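Alpha/beta hydrolase (Legionella pneumophila subsp. pneumophila str. Philadelphia 1, PDB 4EZI) is of unknown function but has the alpha/beta-hydrolase fold and may act as a triacylglycerol lipase. Local coordinates at residues M29-T34 with H355-K360; H81-E86 with T219-Y224; N88-R93 with M115-G120; P130-E135 with I297-Y302; P196-Y201 with K316-V321. All coordinates share one frame; numbering follows the deposited sequence. Where two conformers were deposited one is given.

Interaction 1: residues M29-T34 with H355-K360; sequences MPPLDT and HPFVLK
Pro356 and Phe357 stand in the first turn of helix 355-370, the last helix of the alpha/beta-hydrolase domain, where a proline-rich loop from the N-terminal region packs against them. CD of Pro31 sits over the centre of one face of the Phe357 ring, 3.6 Å from the ring centroid and 10° off the normal. This is a CH-pi contact, which suits proline because the C-H groups beside its nitrogen are slightly polarised. The ring reaches the loop although its CB starts out away from it: CG lies anti to the carbonyl carbon (chi1 -64°). A cis peptide bond joins Pro30 to Pro31, and Pro30 O comes within 3.5 Å of Pro356 CG. Proline is well placed at the start of a helix, where a backbone N-H has no carbonyl one turn back. Leu32 splays its two branches over the first turn: CD1 meets Pro356 CB at 3.8 Å and Leu359 CD2 at 3.5 Å, and CD2 lies 3.7 Å from Lys360 N. Ile100 of helix 99-108 also packs on Leu32, joining three parts of the fold. Beyond it, Thr34 OG1 donates to Pro31 O (2.8 Å), almost in line with the carbonyl bond; Thr34 N bonds to the same oxygen. The same OG1 lies 3.5 Å from Lys360 CE, a packing contact, while the Lys360 ammonium forms a salt bridge with Asp364.

Interaction 2: residues H81-E86 with T219-Y224; sequences HGTRFE and TAYLAY
Phe85 and Tyr224 lie with their planes 29° apart and slid past one another, centroids 5.0 Å apart, so the rings barely overlap. They join the loop after strand 74-80 to helix 218-233, which belongs to the largely helical insertion between strands 193-197 and 310-314, a placement consistent with the cap domain of many alpha/beta hydrolases. The nearest ring atoms are Phe85 CE1 and Tyr224 CD2, at 3.4 Å. Thr83 fits between the aromatics: its methyl CG2 lies over the rim of one face of Phe85 and in the plane of Tyr224, at that ring's edge. The small Ala220 leaves room for Phe85 to reach the helix, its CB 3.7 Å from Phe85 CZ. Thr83 OG1 lies 3.8 Å from Tyr221 CE1 but is hydrogen-bonded to Tyr131, while the Tyr221 hydroxyl pairs with Asp320. CG of Tyr224 is anti to the backbone N (chi1 -161°), extending the phenol from the helix until its OH donates to Arg84 O, 2.7 Å away in the carbonyl plane.

Interaction 3: residues N88-R93 with M115-G120; sequences NDVPSR and MPDYLG
Met115, a selenomethionine near the end of strand 112-116, sets its CB tightly against Pro91 CB, at 3.5 Å, while its CE bends round to Pro91 CG. The contact lies at the C-terminal end of an inner strand of the alpha/beta-hydrolase sheet and packs the loop after neighbouring strand 74-80 against it. Pro116 turns from the loop and packs on Ser141 and Met144 of helix 134-154. Asp117, just past the strand, carries the polar part of the contact. Its carboxylate takes a two-pronged hold on Ser92, each oxygen using its syn lone pair: OD1 accepts from Ser92 N at 2.9 Å, and OD2 accepts from Ser92 OG over a short 2.5 Å. Serine suits this place because its hydroxyl folds back beside its own N-H, with OG between the backbone N and the carbonyl carbon (chi1 65°). Ser61 of strand 57-67 also bonds to Asp117 OD2, so these buried oxygens are well satisfied. Val90 CG2 packs on the carboxylate carbon, 3.4 Å from Asp117 CG. Arg93 NH1 donates to Ser92 OG at 2.9 Å and forms a salt bridge with Asp123, while NE and NH2 both grip Asn88 OD1 side-on in the guanidinium plane.

Interaction 4: residues P130-E135 with I297-Y302; sequences PYVQAE and INFNHY
The Asn298 amide faces the start of helix 134-154 with both its polar atoms, and Val132 O lies close to the amide plane, only 7° out of it. ND2 donates to that oxygen over 3.0 Å in a nearly straight bond (173°), while OD1 accepts from Ala134 N at 2.9 Å. Asn298 O lies in plane at the edge of the His301 ring and takes a weak hydrogen bond from NE2; the other nitrogen is paired with Glu180. Val132 reaches two rings: its CG2 sits over the centre of the Tyr131 face, and its CG1 meets Phe299 CE1 obliquely at 3.6 Å. Positive phi at Val132 belongs to the type II turn 130-133 that leads into the helix, with Gln133 at the N-cap. Ala134, small, lets the end of helix 292-299 come close. A water accepts from Glu135 N and donates to Asn298 OD1. The first N-H groups of the helix, which lack a carbonyl one turn back, are thus satisfied by a neutral amide from a distant segment and by its water.

Interaction 5: residues P196-Y201 with K316-V321; sequences PGSAPY and KGDRDV
Ser198, just beyond strand 193-197, takes a left-handed helical backbone conformation (phi 43°, psi 52°) that turns the chain, and two residues later the CA atoms of Pro200 and Val321 come within 5.4 Å. Val321 fills the junction with its two branches: CG2 lies 3.5 Å from Ser198 O and also near Ala199 O, while CG1 packs 4.0 Å from Pro200 CB. A compact branched residue suits a site between a turning backbone and a proline ring. Both segments lie at the C-terminal ends of parallel, adjacent strands of the alpha/beta-hydrolase sheet, where active-site loops gather in this fold. Asp318 probably serves as the acid of a Ser-His-Asp triad with Ser169 and His351, and its OD2 is hydrogen-bonded to His351 ND1. Asp318 OD1 accepts from Asp320 N at 2.7 Å, nearly along the C-O axis, an Asx turn, and also from Val321 N at 3.0 Å, from above the carboxylate plane, which makes it an Asx motif. The two bonds restrict how the carboxylate can rotate. Across the contact a water links Ser198 to it, lying 2.9 Å from Ser198 OG and donating to Asp318 OD2 over 2.7 Å.

Overall arrangement
The five contacts are spread over one alpha/beta-hydrolase domain, and interaction 5 holds the probable triad acid. Interaction 1 spans the longest stretch of chain, and the other four all fall between its two segments. Interaction 3 closes before interactions 4 and 5 open, whereas 2, 4 and 5 alternate along the chain. Interactions 3 and 5, with centres about 22 Å apart on opposite sides of the chain's centre, serve different parts of the sheet. Between them interaction 2 reaches all of 3, 4 and 5: His81 bonds to Asp117 and Tyr118, Thr83 to Tyr131, and Tyr221 to Asp320. Val358 touches Gly197, linking interactions 1 and 5. The insertion helices are thereby tied to the loops near the probable triad.

Interaction 1: residues M29-T34 with H355-K360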
# COMPACT_ATOMS: atom_id res chain seq x y z
N MSE A 29 -10.75 -17.32 0.03
CA MSE A 29 -9.89 -16.67 1.03
C MSE A 29 -10.60 -16.49 2.37
O MSE A 29 -10.90 -15.39 2.82
CB MSE A 29 -9.36 -15.34 0.47
CG MSE A 29 -8.51 -15.53 -0.80
SE MSE A 29 -7.59 -13.92 -1.38
CE MSE A 29 -6.32 -13.82 0.07
N PRO A 30 -10.84 -17.63 3.05
CA PRO A 30 -11.32 -17.51 4.42
C PRO A 30 -10.40 -16.58 5.26
O PRO A 30 -9.17 -16.64 5.12
CB PRO A 30 -11.26 -18.94 4.96
CG PRO A 30 -10.97 -19.78 3.84
CD PRO A 30 -10.50 -19.01 2.68
N PRO A 31 -10.97 -15.76 6.15
CA PRO A 31 -12.33 -15.73 6.63
C PRO A 31 -13.25 -14.76 5.86
O PRO A 31 -14.34 -14.43 6.33
CB PRO A 31 -12.15 -15.25 8.07
CG PRO A 31 -11.04 -14.27 7.96
CD PRO A 31 -10.09 -14.91 6.98
N LEU A 32 -12.82 -14.31 4.68
CA LEU A 32 -13.60 -13.36 3.89
C LEU A 32 -14.85 -14.01 3.29
O LEU A 32 -15.77 -13.32 2.85
CB LEU A 32 -12.73 -12.73 2.81
CG LEU A 32 -11.66 -11.81 3.41
CD1 LEU A 32 -10.58 -11.55 2.37
CD2 LEU A 32 -12.25 -10.51 4.00
N ASP A 33 -14.86 -15.33 3.27
CA ASP A 33 -16.00 -16.09 2.80
C ASP A 33 -17.25 -15.85 3.68
O ASP A 33 -18.36 -16.18 3.27
CB ASP A 33 -15.64 -17.58 2.71
CG ASP A 33 -15.26 -18.20 4.05
OD1 ASP A 33 -14.71 -17.51 4.93
OD2 ASP A 33 -15.53 -19.43 4.22
N THR A 34 -17.06 -15.28 4.87
CA THR A 34 -18.17 -14.97 5.76
C THR A 34 -18.86 -13.64 5.42
O THR A 34 -19.90 -13.32 6.01
CB THR A 34 -17.71 -14.95 7.25
OG1 THR A 34 -16.81 -13.88 7.48
CG2 THR A 34 -17.06 -16.26 7.65
N HIS A 355 -3.06 -12.37 5.53
CA HIS A 355 -3.63 -11.30 4.74
C HIS A 355 -5.17 -11.28 4.74
O HIS A 355 -5.76 -10.24 5.02
CB HIS A 355 -3.03 -11.33 3.35
CG HIS A 355 -3.53 -10.27 2.43
ND1 HIS A 355 -3.60 -8.94 2.78
CD2 HIS A 355 -3.93 -10.34 1.14
CE1 HIS A 355 -4.01 -8.24 1.74
NE2 HIS A 355 -4.23 -9.06 0.74
N PRO A 356 -5.85 -12.41 4.44
CA PRO A 356 -7.32 -12.31 4.41
C PRO A 356 -7.94 -12.04 5.78
O PRO A 356 -9.01 -11.42 5.87
CB PRO A 356 -7.76 -13.66 3.84
CG PRO A 356 -6.61 -14.58 4.05
CD PRO A 356 -5.37 -13.72 3.98
N PHE A 357 -7.27 -12.48 6.85
CA PHE A 357 -7.71 -12.18 8.21
C PHE A 357 -7.59 -10.68 8.49
O PHE A 357 -8.49 -10.07 9.09
CB PHE A 357 -6.90 -12.97 9.24
CG PHE A 357 -7.08 -14.47 9.15
CD1 PHE A 357 -6.36 -15.20 8.25
CD2 PHE A 357 -7.99 -15.15 9.97
CE1 PHE A 357 -6.52 -16.56 8.13
CE2 PHE A 357 -8.15 -16.53 9.85
CZ PHE A 357 -7.43 -17.22 8.93
N VAL A 358 -6.49 -10.08 8.07
CA VAL A 358 -6.28 -8.65 8.20
C VAL A 358 -7.31 -7.87 7.38
O VAL A 358 -7.89 -6.89 7.88
CB VAL A 358 -4.84 -8.26 7.86
CG1 VAL A 358 -4.69 -6.74 7.75
CG2 VAL A 358 -3.88 -8.85 8.90
N LEU A 359 -7.56 -8.30 6.13
CA LEU A 359 -8.59 -7.63 5.33
C LEU A 359 -9.95 -7.63 6.03
O LEU A 359 -10.68 -6.64 6.01
CB LEU A 359 -8.64 -8.24 3.92
CG LEU A 359 -9.61 -7.69 2.86
CD1 LEU A 359 -9.54 -6.20 2.71
CD2 LEU A 359 -9.38 -8.37 1.51
N LYS A 360 -10.30 -8.77 6.62
CA LYS A 360 -11.59 -8.88 7.34
C LYS A 360 -11.65 -7.88 8.49
O LYS A 360 -12.67 -7.21 8.68
CB LYS A 360 -11.79 -10.32 7.83
CG LYS A 360 -13.08 -10.58 8.58
CD LYS A 360 -14.32 -10.17 7.85
CE LYS A 360 -15.60 -10.78 8.48
NZ LYS A 360 -15.50 -10.95 9.97

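Interaction 2: residues H81-E86 with T219-Y224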
# COMPACT_ATOMS: atom_id res chain seq x y z
N HIS A 81 -2.19 -0.99 -2.38
CA HIS A 81 -1.69 -2.35 -2.54
C HIS A 81 -0.29 -2.58 -1.99
O HIS A 81 0.49 -1.64 -1.80
CB HIS A 81 -1.79 -2.80 -4.01
CG HIS A 81 -0.82 -2.12 -4.93
ND1 HIS A 81 0.52 -2.45 -4.96
CD2 HIS A 81 -1.02 -1.23 -5.92
CE1 HIS A 81 1.12 -1.73 -5.89
NE2 HIS A 81 0.21 -1.00 -6.51
N GLY A 82 0.05 -3.85 -1.80
CA GLY A 82 1.36 -4.24 -1.32
C GLY A 82 2.42 -4.29 -2.41
O GLY A 82 2.23 -3.80 -3.52
N THR A 83 3.56 -4.85 -2.10
CA THR A 83 4.71 -4.81 -3.02
C THR A 83 4.36 -5.54 -4.31
O THR A 83 3.95 -6.71 -4.28
CB THR A 83 5.92 -5.51 -2.40
OG1 THR A 83 6.28 -4.87 -1.19
CG2 THR A 83 7.11 -5.54 -3.36
N ARG A 84 4.58 -4.85 -5.42
CA ARG A 84 4.45 -5.45 -6.73
C ARG A 84 5.73 -5.17 -7.50
O ARG A 84 6.16 -4.02 -7.60
CB ARG A 84 3.24 -4.89 -7.49
CG ARG A 84 1.93 -5.08 -6.73
CD ARG A 84 1.48 -6.52 -6.61
NE ARG A 84 0.36 -6.66 -5.65
CZ ARG A 84 -0.90 -6.30 -5.87
NH1 ARG A 84 -1.31 -5.77 -7.01
NH2 ARG A 84 -1.79 -6.45 -4.89
N PHE A 85 6.31 -6.24 -8.02
CA PHE A 85 7.53 -6.18 -8.81
C PHE A 85 7.25 -6.15 -10.32
O PHE A 85 8.18 -5.91 -11.11
CB PHE A 85 8.39 -7.43 -8.55
CG PHE A 85 8.86 -7.59 -7.13
CD1 PHE A 85 9.97 -6.95 -6.68
CD2 PHE A 85 8.19 -8.43 -6.27
CE1 PHE A 85 10.38 -7.13 -5.35
CE2 PHE A 85 8.61 -8.63 -4.96
CZ PHE A 85 9.69 -7.97 -4.51
N GLU A 86 6.03 -6.49 -10.71
CA GLU A 86 5.58 -6.56 -12.09
C GLU A 86 4.72 -5.36 -12.41
O GLU A 86 3.73 -5.04 -11.70
CB GLU A 86 4.77 -7.82 -12.31
CG GLU A 86 5.50 -9.11 -11.95
CD GLU A 86 4.60 -10.33 -11.95
OE1 GLU A 86 3.76 -10.46 -12.86
OE2 GLU A 86 4.75 -11.17 -11.03
N THR A 219 15.28 -10.61 0.74
CA THR A 219 16.29 -10.16 -0.20
C THR A 219 15.65 -9.37 -1.34
O THR A 219 16.18 -8.35 -1.78
CB THR A 219 17.08 -11.34 -0.75
OG1 THR A 219 17.61 -12.06 0.37
CG2 THR A 219 18.23 -10.87 -1.65
N ALA A 220 14.53 -9.88 -1.87
CA ALA A 220 13.82 -9.18 -2.94
C ALA A 220 13.38 -7.79 -2.50
O ALA A 220 13.51 -6.82 -3.25
CB ALA A 220 12.65 -10.00 -3.44
N TYR A 221 12.81 -7.66 -1.30
CA TYR A 221 12.40 -6.36 -0.81
C TYR A 221 13.59 -5.39 -0.76
O TYR A 221 13.49 -4.22 -1.12
CB TYR A 221 11.79 -6.46 0.58
CG TYR A 221 10.52 -7.25 0.76
CD1 TYR A 221 9.52 -7.24 -0.19
CD2 TYR A 221 10.29 -7.93 1.93
CE1 TYR A 221 8.31 -7.90 0.03
CE2 TYR A 221 9.09 -8.59 2.17
CZ TYR A 221 8.11 -8.59 1.19
OH TYR A 221 6.91 -9.23 1.41
N LEU A 222 14.70 -5.85 -0.20
CA LEU A 222 15.86 -4.98 -0.02
C LEU A 222 16.49 -4.61 -1.35
O LEU A 222 16.93 -3.48 -1.53
CB LEU A 222 16.90 -5.62 0.92
CG LEU A 222 16.42 -5.71 2.37
CD1 LEU A 222 17.37 -6.59 3.17
CD2 LEU A 222 16.27 -4.35 3.03
N ALA A 223 16.56 -5.57 -2.26
CA ALA A 223 17.07 -5.29 -3.60
C ALA A 223 16.21 -4.19 -4.27
O ALA A 223 16.74 -3.20 -4.80
CB ALA A 223 17.04 -6.57 -4.43
N TYR A 224 14.90 -4.35 -4.19
CA TYR A 224 13.99 -3.37 -4.78
C TYR A 224 14.18 -2.00 -4.14
O TYR A 224 14.26 -0.96 -4.80
CB TYR A 224 12.56 -3.88 -4.60
CG TYR A 224 11.42 -3.33 -5.45
CD1 TYR A 224 11.61 -2.52 -6.55
CD2 TYR A 224 10.13 -3.74 -5.18
CE1 TYR A 224 10.56 -2.16 -7.37
CE2 TYR A 224 9.06 -3.39 -6.01
CZ TYR A 224 9.27 -2.60 -7.09
OH TYR A 224 8.23 -2.27 -7.93

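Interaction 3: residues N88-R93 with M115-G120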
# COMPACT_ATOMS: atom_id res chain seq x y z
N ASN A 88 2.43 -4.81 -14.58
CA ASN A 88 1.04 -5.03 -14.89
C ASN A 88 0.25 -5.74 -13.78
O ASN A 88 -0.96 -5.90 -13.91
CB ASN A 88 0.89 -5.76 -16.23
CG ASN A 88 1.26 -4.86 -17.38
OD1 ASN A 88 0.52 -3.96 -17.73
ND2 ASN A 88 2.44 -5.09 -17.97
N ASP A 89 0.91 -6.11 -12.69
CA ASP A 89 0.20 -6.78 -11.60
C ASP A 89 -0.30 -5.75 -10.59
O ASP A 89 0.16 -5.70 -9.44
CB ASP A 89 1.11 -7.79 -10.92
CG ASP A 89 0.38 -8.62 -9.87
OD1 ASP A 89 -0.85 -8.72 -9.89
OD2 ASP A 89 1.10 -9.16 -8.99
N VAL A 90 -1.20 -4.88 -11.04
CA VAL A 90 -1.66 -3.74 -10.28
C VAL A 90 -3.16 -3.58 -10.49
O VAL A 90 -3.70 -4.09 -11.49
CB VAL A 90 -0.89 -2.43 -10.62
CG1 VAL A 90 0.56 -2.53 -10.13
CG2 VAL A 90 -0.98 -2.10 -12.12
N PRO A 91 -3.84 -2.84 -9.60
CA PRO A 91 -5.31 -2.83 -9.63
C PRO A 91 -5.96 -2.39 -10.95
O PRO A 91 -7.03 -2.89 -11.28
CB PRO A 91 -5.67 -1.90 -8.46
CG PRO A 91 -4.56 -2.15 -7.49
CD PRO A 91 -3.32 -2.23 -8.37
N SER A 92 -5.35 -1.48 -11.71
CA SER A 92 -5.99 -1.04 -12.94
C SER A 92 -6.16 -2.16 -13.96
O SER A 92 -6.95 -2.01 -14.89
CB SER A 92 -5.20 0.09 -13.59
OG SER A 92 -3.92 -0.32 -14.02
N ARG A 93 -5.43 -3.27 -13.80
CA ARG A 93 -5.61 -4.44 -14.66
C ARG A 93 -6.68 -5.40 -14.16
O ARG A 93 -7.11 -6.28 -14.90
CB ARG A 93 -4.29 -5.20 -14.88
CG ARG A 93 -3.32 -4.55 -15.84
CD ARG A 93 -2.71 -3.27 -15.34
NE ARG A 93 -1.73 -2.78 -16.32
CZ ARG A 93 -1.71 -1.58 -16.87
NH1 ARG A 93 -2.53 -0.62 -16.50
NH2 ARG A 93 -0.77 -1.32 -17.77
N MSE A 115 -8.22 2.48 -6.01
CA MSE A 115 -7.00 1.70 -5.87
C MSE A 115 -5.91 2.25 -6.79
O MSE A 115 -5.92 1.98 -7.99
CB MSE A 115 -7.26 0.23 -6.19
CG MSE A 115 -8.40 -0.35 -5.40
SE MSE A 115 -8.67 -2.24 -5.75
CE MSE A 115 -7.14 -2.91 -4.84
N PRO A 116 -4.96 3.01 -6.24
CA PRO A 116 -3.87 3.51 -7.09
C PRO A 116 -2.94 2.37 -7.53
O PRO A 116 -2.70 1.44 -6.75
CB PRO A 116 -3.11 4.48 -6.19
CG PRO A 116 -3.40 3.99 -4.79
CD PRO A 116 -4.83 3.50 -4.85
N ASP A 117 -2.35 2.49 -8.71
CA ASP A 117 -1.32 1.55 -9.12
C ASP A 117 0.04 1.84 -8.51
O ASP A 117 0.85 0.92 -8.33
CB ASP A 117 -1.16 1.51 -10.65
CG ASP A 117 -2.33 0.92 -11.38
OD1 ASP A 117 -3.16 0.21 -10.78
OD2 ASP A 117 -2.41 1.15 -12.61
N TYR A 118 0.29 3.11 -8.24
CA TYR A 118 1.58 3.72 -7.83
C TYR A 118 2.43 4.09 -9.06
O TYR A 118 2.27 3.56 -10.16
CB TYR A 118 2.45 2.85 -6.93
CG TYR A 118 1.87 2.38 -5.63
CD1 TYR A 118 0.96 3.12 -4.91
CD2 TYR A 118 2.32 1.20 -5.08
CE1 TYR A 118 0.47 2.66 -3.70
CE2 TYR A 118 1.87 0.76 -3.86
CZ TYR A 118 0.92 1.48 -3.15
OH TYR A 118 0.48 1.04 -1.92
N LEU A 119 3.34 5.02 -8.85
CA LEU A 119 4.30 5.41 -9.88
C LEU A 119 5.17 4.24 -10.29
O LEU A 119 5.50 3.35 -9.49
CB LEU A 119 5.18 6.55 -9.37
CG LEU A 119 4.46 7.84 -9.01
CD1 LEU A 119 5.51 8.90 -8.64
CD2 LEU A 119 3.53 8.33 -10.10
N GLY A 120 5.56 4.23 -11.56
CA GLY A 120 6.41 3.20 -12.12
C GLY A 120 5.70 1.90 -12.45
O GLY A 120 6.34 0.95 -12.90

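Interaction 4: residues P130-E135 with I297-Y302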
# COMPACT_ATOMS: atom_id res chain seq x y z
N PRO A 130 9.05 3.89 -7.34
CA PRO A 130 9.75 4.42 -6.15
C PRO A 130 9.22 3.72 -4.91
O PRO A 130 8.17 4.03 -4.38
CB PRO A 130 9.41 5.93 -6.18
CG PRO A 130 8.74 6.16 -7.52
CD PRO A 130 8.08 4.87 -7.86
N TYR A 131 9.97 2.72 -4.46
CA TYR A 131 9.48 1.68 -3.56
C TYR A 131 9.65 2.10 -2.10
O TYR A 131 10.74 2.42 -1.63
CB TYR A 131 10.25 0.40 -3.84
CG TYR A 131 9.84 -0.78 -3.01
CD1 TYR A 131 8.51 -1.20 -2.89
CD2 TYR A 131 10.78 -1.50 -2.32
CE1 TYR A 131 8.15 -2.30 -2.15
CE2 TYR A 131 10.45 -2.63 -1.59
CZ TYR A 131 9.14 -3.01 -1.49
OH TYR A 131 8.86 -4.12 -0.73
N VAL A 132 8.55 2.11 -1.36
CA VAL A 132 8.58 2.54 0.06
C VAL A 132 9.24 3.93 0.17
O VAL A 132 9.98 4.18 1.12
CB VAL A 132 9.20 1.49 1.04
CG1 VAL A 132 8.63 1.72 2.45
CG2 VAL A 132 8.93 0.07 0.58
N GLN A 133 8.89 4.81 -0.76
CA GLN A 133 9.29 6.22 -0.74
C GLN A 133 8.07 7.04 -0.34
O GLN A 133 7.10 7.16 -1.10
CB GLN A 133 9.89 6.65 -2.07
CG GLN A 133 11.24 5.94 -2.35
CD GLN A 133 11.92 6.35 -3.65
OE1 GLN A 133 11.75 7.48 -4.12
NE2 GLN A 133 12.68 5.44 -4.24
N ALA A 134 8.11 7.56 0.89
CA ALA A 134 6.96 8.18 1.50
C ALA A 134 6.37 9.32 0.68
O ALA A 134 5.15 9.41 0.54
CB ALA A 134 7.32 8.69 2.89
N GLU A 135 7.21 10.20 0.17
CA GLU A 135 6.68 11.41 -0.45
C GLU A 135 5.72 11.11 -1.59
O GLU A 135 4.64 11.69 -1.67
CB GLU A 135 7.84 12.26 -0.96
CG GLU A 135 7.47 13.53 -1.71
CD GLU A 135 6.59 14.49 -0.95
OE1 GLU A 135 6.80 14.65 0.29
OE2 GLU A 135 5.71 15.13 -1.59
N ILE A 297 14.11 10.03 7.81
CA ILE A 297 13.05 10.94 7.38
C ILE A 297 12.11 10.24 6.39
O ILE A 297 10.89 10.37 6.49
CB ILE A 297 13.57 12.27 6.82
CG1 ILE A 297 14.36 13.03 7.91
CG2 ILE A 297 12.40 13.15 6.35
CD1 ILE A 297 13.55 13.43 9.14
N ASN A 298 12.65 9.52 5.41
CA ASN A 298 11.79 8.79 4.51
C ASN A 298 10.92 7.77 5.22
O ASN A 298 9.74 7.65 4.92
CB ASN A 298 12.60 8.11 3.42
CG ASN A 298 11.74 7.26 2.52
OD1 ASN A 298 10.86 7.78 1.81
ND2 ASN A 298 11.92 5.94 2.58
N PHE A 299 11.52 6.99 6.13
CA PHE A 299 10.86 5.80 6.62
C PHE A 299 9.93 6.04 7.79
O PHE A 299 8.98 5.31 7.94
CB PHE A 299 11.86 4.72 7.01
CG PHE A 299 11.42 3.34 6.64
CD1 PHE A 299 11.60 2.86 5.35
CD2 PHE A 299 10.83 2.50 7.57
CE1 PHE A 299 11.21 1.57 5.02
CE2 PHE A 299 10.44 1.23 7.23
CZ PHE A 299 10.62 0.77 5.96
N ASN A 300 10.26 6.99 8.67
CA ASN A 300 9.64 7.09 10.00
C ASN A 300 8.45 8.04 10.01
O ASN A 300 8.61 9.25 9.97
CB ASN A 300 10.67 7.50 11.05
CG ASN A 300 11.73 6.42 11.27
OD1 ASN A 300 11.56 5.27 10.86
ND2 ASN A 300 12.82 6.79 11.95
N HIS A 301 7.26 7.45 10.01
CA HIS A 301 6.00 8.19 9.95
C HIS A 301 5.01 7.62 10.95
O HIS A 301 3.93 7.18 10.61
CB HIS A 301 5.45 8.16 8.52
CG HIS A 301 6.35 8.84 7.54
ND1 HIS A 301 6.26 10.19 7.26
CD2 HIS A 301 7.37 8.36 6.78
CE1 HIS A 301 7.19 10.51 6.38
NE2 HIS A 301 7.89 9.43 6.10
N TYR A 302 5.39 7.64 12.21
CA TYR A 302 4.53 7.14 13.25
C TYR A 302 4.46 8.11 14.42
O TYR A 302 4.11 7.71 15.52
CB TYR A 302 4.98 5.75 13.70
CG TYR A 302 6.45 5.66 14.05
CD1 TYR A 302 6.88 6.01 15.31
CD2 TYR A 302 7.41 5.26 13.12
CE1 TYR A 302 8.23 5.98 15.66
CE2 TYR A 302 8.77 5.22 13.46
CZ TYR A 302 9.16 5.59 14.73
OH TYR A 302 10.50 5.56 15.09
O HOH W 1 10.06 10.28 0.99

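Interaction 5: residues P196-Y201 with K316-V321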
# COMPACT_ATOMS: atom_id res chain seq x y z
N PRO A 196 -4.05 0.56 8.44
CA PRO A 196 -2.90 -0.04 7.77
C PRO A 196 -2.71 -1.48 8.22
O PRO A 196 -2.65 -1.74 9.41
CB PRO A 196 -1.73 0.83 8.21
CG PRO A 196 -2.14 1.31 9.53
CD PRO A 196 -3.61 1.56 9.42
N GLY A 197 -2.55 -2.38 7.25
CA GLY A 197 -2.35 -3.79 7.49
C GLY A 197 -0.91 -4.20 7.30
O GLY A 197 -0.29 -3.92 6.27
N SER A 198 -0.35 -4.86 8.33
CA SER A 198 0.99 -5.43 8.29
C SER A 198 2.01 -4.48 7.66
O SER A 198 2.76 -4.86 6.75
CB SER A 198 0.98 -6.80 7.59
OG SER A 198 0.10 -7.67 8.30
N ALA A 199 2.04 -3.25 8.15
CA ALA A 199 2.94 -2.26 7.59
C ALA A 199 4.33 -2.38 8.21
O ALA A 199 4.48 -2.80 9.35
CB ALA A 199 2.44 -0.88 7.87
N PRO A 200 5.36 -1.95 7.48
CA PRO A 200 6.69 -1.73 8.08
C PRO A 200 6.69 -0.44 8.86
O PRO A 200 6.28 0.58 8.34
CB PRO A 200 7.63 -1.64 6.88
CG PRO A 200 6.76 -1.08 5.78
CD PRO A 200 5.36 -1.64 6.04
N TYR A 201 7.14 -0.50 10.11
CA TYR A 201 7.27 0.65 10.95
C TYR A 201 8.70 0.74 11.50
O TYR A 201 9.21 -0.21 12.09
CB TYR A 201 6.33 0.61 12.16
CG TYR A 201 4.84 0.54 11.84
CD1 TYR A 201 4.09 1.69 11.60
CD2 TYR A 201 4.21 -0.68 11.80
CE1 TYR A 201 2.70 1.59 11.33
CE2 TYR A 201 2.85 -0.78 11.53
CZ TYR A 201 2.11 0.36 11.27
OH TYR A 201 0.77 0.27 10.98
N LYS A 316 1.43 -11.28 14.72
CA LYS A 316 2.64 -11.55 15.47
C LYS A 316 3.47 -12.67 14.85
O LYS A 316 4.65 -12.82 15.17
CB LYS A 316 2.33 -11.82 16.96
CG LYS A 316 1.89 -10.58 17.69
CD LYS A 316 1.43 -10.88 19.10
CE LYS A 316 1.08 -9.63 19.86
NZ LYS A 316 0.72 -9.97 21.27
N GLY A 317 2.89 -13.41 13.91
CA GLY A 317 3.63 -14.40 13.12
C GLY A 317 4.39 -13.84 11.95
O GLY A 317 5.00 -14.59 11.20
N ASP A 318 4.34 -12.54 11.75
CA ASP A 318 4.96 -11.95 10.56
C ASP A 318 6.48 -12.16 10.55
O ASP A 318 7.14 -11.79 11.51
CB ASP A 318 4.65 -10.46 10.49
CG ASP A 318 4.53 -9.96 9.05
OD1 ASP A 318 5.47 -10.22 8.26
OD2 ASP A 318 3.49 -9.37 8.71
N ARG A 319 6.98 -12.72 9.45
CA ARG A 319 8.40 -12.86 9.20
C ARG A 319 8.88 -11.91 8.10
O ARG A 319 10.04 -11.98 7.71
CB ARG A 319 8.78 -14.31 8.92
CG ARG A 319 8.39 -15.31 9.99
CD ARG A 319 8.73 -14.87 11.38
NE ARG A 319 10.11 -14.49 11.60
CZ ARG A 319 10.57 -13.84 12.69
NH1 ARG A 319 9.75 -13.45 13.66
NH2 ARG A 319 11.87 -13.53 12.78
N ASP A 320 7.98 -11.05 7.62
CA ASP A 320 8.36 -10.07 6.57
C ASP A 320 8.59 -8.67 7.11
O ASP A 320 9.50 -7.99 6.64
CB ASP A 320 7.29 -9.96 5.50
CG ASP A 320 7.22 -11.14 4.56
OD1 ASP A 320 7.50 -12.28 4.97
OD2 ASP A 320 6.87 -10.91 3.38
N VAL A 321 7.74 -8.23 8.04
CA VAL A 321 7.86 -6.93 8.70
C VAL A 321 7.68 -7.12 10.21
O VAL A 321 6.85 -7.93 10.63
CB VAL A 321 6.88 -5.88 8.15
CG1 VAL A 321 7.16 -5.58 6.67
CG2 VAL A 321 5.50 -6.35 8.32
O HOH W 2 1.90 -8.14 10.46